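Side-chain contacts in MNT antitoxin (Aphanizomenon flos-aquae 2012/KM1/D3, PDB 7AE2), which neutralises its cognate toxin HepT mostly by building a di-AMP chain, one AMP after another, on a tyrosine of the toxin: residues B[67-70]-B[71-75]; B[123-127]-B[128-132]. One frame throughout, in Å; residues are numbered along the deposited sequence.

Contact 1: residues B[67-70]-B[71-75]; sequences AFVI and PGILG
I70 and L74, one helical turn apart, lie side by side and point the same way, with CG2 of I70 3.7 Å from CD1 of L74. The backbone closes the same turn: L74 N reaches I70 O at 2.8 Å in an almost straight bond (176° at the hydrogen), and L74 CG covers that oxygen, 3.4 Å from I70 O. This is the tight, buried side. It faces the sheet, where I70 and P71 both rest on I87, and L74 on F47. On the other side, V69 and I73 are partly exposed and joined by a single carbon contact. CG1 of V69 stands between its own backbone N and carbonyl carbon (chi1 85°) and meets I73 CD1 at 3.8 Å, the two side chains crossing at a slant; V69 also packs on an aromatic side chain of another protein chain. I73 N donates to V69 O at 3.0 Å, in the carbonyl plane, while I73 CG1 covers that oxygen. F68 O, by contrast, is buried with no polar partner. P71 occupies the first turn, where a proline's missing N-H costs no helical bond, and the helix lays its apolar face on strands 45-51 and 85-89 of the mixed sheet in the polymerase-beta-type nucleotidyltransferase fold.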
loop_
_atom_site.group_PDB
_atom_site.type_symbol
_atom_site.label_atom_id
_atom_site.label_comp_id
_atom_site.label_asym_id
_atom_site.label_seq_id
_atom_site.Cartn_x
_atom_site.Cartn_y
_atom_site.Cartn_z
ATOM N N ALA B 67 -12.973 -13.739 4.696
ATOM C CA ALA B 67 -12.710 -13.373 3.309
ATOM C C ALA B 67 -11.249 -12.994 3.105
ATOM O O ALA B 67 -10.659 -13.304 2.062
ATOM C CB ALA B 67 -13.631 -12.233 2.881
ATOM N N PHE B 68 -10.643 -12.335 4.093
ATOM C CA PHE B 68 -9.265 -11.873 3.980
ATOM C C PHE B 68 -8.241 -12.975 4.213
ATOM O O PHE B 68 -7.041 -12.713 4.092
ATOM C CB PHE B 68 -9.010 -10.724 4.959
ATOM C CG PHE B 68 -9.813 -9.490 4.664
ATOM C CD1 PHE B 68 -9.507 -8.692 3.573
ATOM C CD2 PHE B 68 -10.871 -9.123 5.480
ATOM C CE1 PHE B 68 -10.244 -7.557 3.300
ATOM C CE2 PHE B 68 -11.610 -7.990 5.211
ATOM C CZ PHE B 68 -11.296 -7.207 4.120
ATOM N N VAL B 69 -8.675 -14.197 4.543
ATOM C CA VAL B 69 -7.741 -15.307 4.718
ATOM C C VAL B 69 -7.563 -16.120 3.443
ATOM O O VAL B 69 -6.669 -16.979 3.387
ATOM C CB VAL B 69 -8.192 -16.225 5.875
ATOM C CG1 VAL B 69 -9.194 -17.260 5.386
ATOM C CG2 VAL B 69 -6.993 -16.890 6.537
ATOM N N ILE B 70 -8.381 -15.874 2.415
ATOM C CA ILE B 70 -8.233 -16.596 1.148
ATOM C C ILE B 70 -6.854 -16.386 0.523
ATOM O O ILE B 70 -6.247 -17.373 0.077
ATOM C CB ILE B 70 -9.375 -16.241 0.198
ATOM C CG1 ILE B 70 -10.696 -16.821 0.707
ATOM C CG2 ILE B 70 -9.085 -16.738 -1.216
ATOM C CD1 ILE B 70 -11.823 -16.743 -0.295
ATOM N N PRO B 71 -6.313 -15.160 0.439
ATOM C CA PRO B 71 -4.962 -15.019 -0.136
ATOM C C PRO B 71 -3.909 -15.836 0.590
ATOM O O PRO B 71 -3.031 -16.421 -0.056
ATOM C CB PRO B 71 -4.693 -13.512 -0.023
ATOM C CG PRO B 71 -6.039 -12.893 -0.020
ATOM C CD PRO B 71 -6.906 -13.843 0.744
ATOM N N GLY B 72 -3.973 -15.895 1.922
ATOM C CA GLY B 72 -3.021 -16.710 2.659
ATOM C C GLY B 72 -3.195 -18.193 2.392
ATOM O O GLY B 72 -2.214 -18.939 2.319
ATOM N N ILE B 73 -4.442 -18.641 2.236
ATOM C CA ILE B 73 -4.699 -20.048 1.943
ATOM C C ILE B 73 -4.238 -20.389 0.530
ATOM O O ILE B 73 -3.575 -21.408 0.306
ATOM C CB ILE B 73 -6.189 -20.375 2.148
ATOM C CG1 ILE B 73 -6.570 -20.230 3.624
ATOM C CG2 ILE B 73 -6.505 -21.778 1.648
ATOM C CD1 ILE B 73 -8.032 -20.505 3.906
ATOM N N LEU B 74 -4.583 -19.542 -0.443
ATOM C CA LEU B 74 -4.140 -19.777 -1.814
ATOM C C LEU B 74 -2.624 -19.715 -1.930
ATOM O O LEU B 74 -2.035 -20.438 -2.743
ATOM C CB LEU B 74 -4.783 -18.760 -2.759
ATOM C CG LEU B 74 -6.299 -18.846 -2.948
ATOM C CD1 LEU B 74 -6.774 -17.774 -3.913
ATOM C CD2 LEU B 74 -6.700 -20.228 -3.439
ATOM N N GLY B 75 -1.975 -18.871 -1.126
ATOM C CA GLY B 75 -0.529 -18.757 -1.206
ATOM C C GLY B 75 0.186 -20.017 -0.759
ATOM O O GLY B 75 1.174 -20.431 -1.372
#

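Contact 2: residues B[123-127]-B[128-132]; sequences VLLSN and TEIKK
With chi1 at 67°, the OG of S126 is held between its own backbone N and carbonyl carbon, directed at the start of the helix; E129, its CG beside its backbone N (chi1 -70°) and its chain extended beyond, runs back to meet it. S126 OG accepts from E129 N at 3.2 Å, and OE1 of E129 accepts from S126 N at 2.8 Å. The latter bond is nearly straight, although the N-H comes to the anti side of the carboxylate and 22° out of its plane. These reciprocal bonds form a capping box with S126 as N-cap, satisfying one N-H of the first turn and fixing the chain that leads into helix 127-148. S126 OG also makes a weak, long bond of 3.4 Å to E129 OE1. L125 crosses the glutamate at about a right angle: L125 CD2 lies 3.5 Å from E129 OE1, and L125 CB is 4.0 Å from I130 CG1. H99 of helix 95-104 touches I130, and its ND1 is hydrogen-bonded to the backbone N of L125. On the exposed flank, K131 bends at chi2 and chi4 to bring its NZ within 3.2 Å of N127 OD1, a weak bond that adds to the backbone one from K131 N to N127 O, 3.0 Å long.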
loop_
_atom_site.group_PDB
_atom_site.type_symbol
_atom_site.label_atom_id
_atom_site.label_comp_id
_atom_site.label_asym_id
_atom_site.label_seq_id
_atom_site.Cartn_x
_atom_site.Cartn_y
_atom_site.Cartn_z
ATOM N N VAL B 123 -23.859 -13.112 -16.164
ATOM C CA VAL B 123 -23.226 -11.814 -15.949
ATOM C C VAL B 123 -22.683 -11.180 -17.222
ATOM O O VAL B 123 -22.284 -10.007 -17.181
ATOM C CB VAL B 123 -22.102 -11.903 -14.893
ATOM C CG1 VAL B 123 -22.603 -12.599 -13.633
ATOM C CG2 VAL B 123 -20.891 -12.614 -15.465
ATOM N N LEU B 124 -22.645 -11.894 -18.345
ATOM C CA LEU B 124 -22.086 -11.321 -19.565
ATOM C C LEU B 124 -22.982 -10.213 -20.104
ATOM O O LEU B 124 -24.196 -10.391 -20.249
ATOM C CB LEU B 124 -21.890 -12.405 -20.626
ATOM C CG LEU B 124 -20.550 -13.143 -20.585
ATOM C CD1 LEU B 124 -20.504 -14.242 -21.639
ATOM C CD2 LEU B 124 -19.400 -12.166 -20.775
ATOM N N LEU B 125 -22.376 -9.067 -20.405
ATOM C CA LEU B 125 -23.082 -7.909 -20.929
ATOM C C LEU B 125 -22.957 -7.851 -22.446
ATOM O O LEU B 125 -21.960 -8.294 -23.023
ATOM C CB LEU B 125 -22.533 -6.613 -20.324
ATOM C CG LEU B 125 -22.675 -6.419 -18.815
ATOM C CD1 LEU B 125 -21.976 -5.141 -18.385
ATOM C CD2 LEU B 125 -24.143 -6.390 -18.418
ATOM N N SER B 126 -23.980 -7.298 -23.088
ATOM C CA SER B 126 -23.922 -7.083 -24.523
ATOM C C SER B 126 -23.119 -5.824 -24.834
ATOM O O SER B 126 -22.820 -5.011 -23.955
ATOM C CB SER B 126 -25.329 -6.968 -25.107
ATOM O OG SER B 126 -25.968 -5.792 -24.644
ATOM N N ASN B 127 -22.771 -5.664 -26.112
ATOM C CA ASN B 127 -22.035 -4.474 -26.525
ATOM C C ASN B 127 -22.856 -3.211 -26.297
ATOM O O ASN B 127 -22.309 -2.163 -25.934
ATOM C CB ASN B 127 -21.624 -4.591 -27.993
ATOM C CG ASN B 127 -20.926 -3.343 -28.503
ATOM O OD1 ASN B 127 -19.718 -3.179 -28.334
ATOM N ND2 ASN B 127 -21.687 -2.455 -29.135
ATOM N N THR B 128 -24.173 -3.292 -26.501
ATOM C CA THR B 128 -25.033 -2.132 -26.284
ATOM C C THR B 128 -25.081 -1.745 -24.810
ATOM O O THR B 128 -25.072 -0.554 -24.474
ATOM C CB THR B 128 -26.440 -2.418 -26.812
ATOM O OG1 THR B 128 -26.375 -2.727 -28.210
ATOM C CG2 THR B 128 -27.350 -1.216 -26.605
ATOM N N GLU B 129 -25.128 -2.738 -23.918
ATOM C CA GLU B 129 -25.162 -2.451 -22.487
ATOM C C GLU B 129 -23.876 -1.774 -22.027
ATOM O O GLU B 129 -23.907 -0.877 -21.177
ATOM C CB GLU B 129 -25.399 -3.739 -21.699
ATOM C CG GLU B 129 -26.798 -4.308 -21.853
ATOM C CD GLU B 129 -26.934 -5.687 -21.239
ATOM O OE1 GLU B 129 -25.979 -6.483 -21.340
ATOM O OE2 GLU B 129 -27.999 -5.974 -20.654
ATOM N N ILE B 130 -22.736 -2.195 -22.576
ATOM C CA ILE B 130 -21.468 -1.562 -22.227
ATOM C C ILE B 130 -21.406 -0.145 -22.785
ATOM O O ILE B 130 -20.876 0.767 -22.139
ATOM C CB ILE B 130 -20.290 -2.420 -22.722
ATOM C CG1 ILE B 130 -20.374 -3.829 -22.135
ATOM C CG2 ILE B 130 -18.962 -1.774 -22.352
ATOM C CD1 ILE B 130 -19.275 -4.749 -22.612
ATOM N N LYS B 131 -21.943 0.066 -23.991
ATOM C CA LYS B 131 -21.966 1.411 -24.560
ATOM C C LYS B 131 -22.780 2.361 -23.692
ATOM O O LYS B 131 -22.406 3.526 -23.515
ATOM C CB LYS B 131 -22.528 1.378 -25.981
ATOM C CG LYS B 131 -21.590 0.792 -27.021
ATOM C CD LYS B 131 -20.439 1.732 -27.335
ATOM C CE LYS B 131 -19.625 1.217 -28.512
ATOM N NZ LYS B 131 -18.977 -0.090 -28.208
ATOM N N LYS B 132 -23.898 1.882 -23.143
ATOM C CA LYS B 132 -24.700 2.719 -22.258
ATOM C C LYS B 132 -23.935 3.057 -20.984
ATOM O O LYS B 132 -24.031 4.178 -20.471
ATOM C CB LYS B 132 -26.019 2.020 -21.927
#

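Overall arrangement
Contacts 1 and 2 both stand at the beginning of a helix, that of 70-78 and that of 127-148, but on opposite sides of the chain's centre. Their own centres are 32 Å apart and their nearest atoms about 18 Å, so they do not touch. Contact 1 is buried against the sheet and close to the catalytic region: the side chain of P71 is about 8 Å from that of D86, and the side chain of L74 about 10 Å from that of D46, both aspartates being probable magnesium ligands, as inferred from relatives. Contact 2, away from the active site, lies at the surface, where the chain leaves helix 115-123 for the long C-terminal helix.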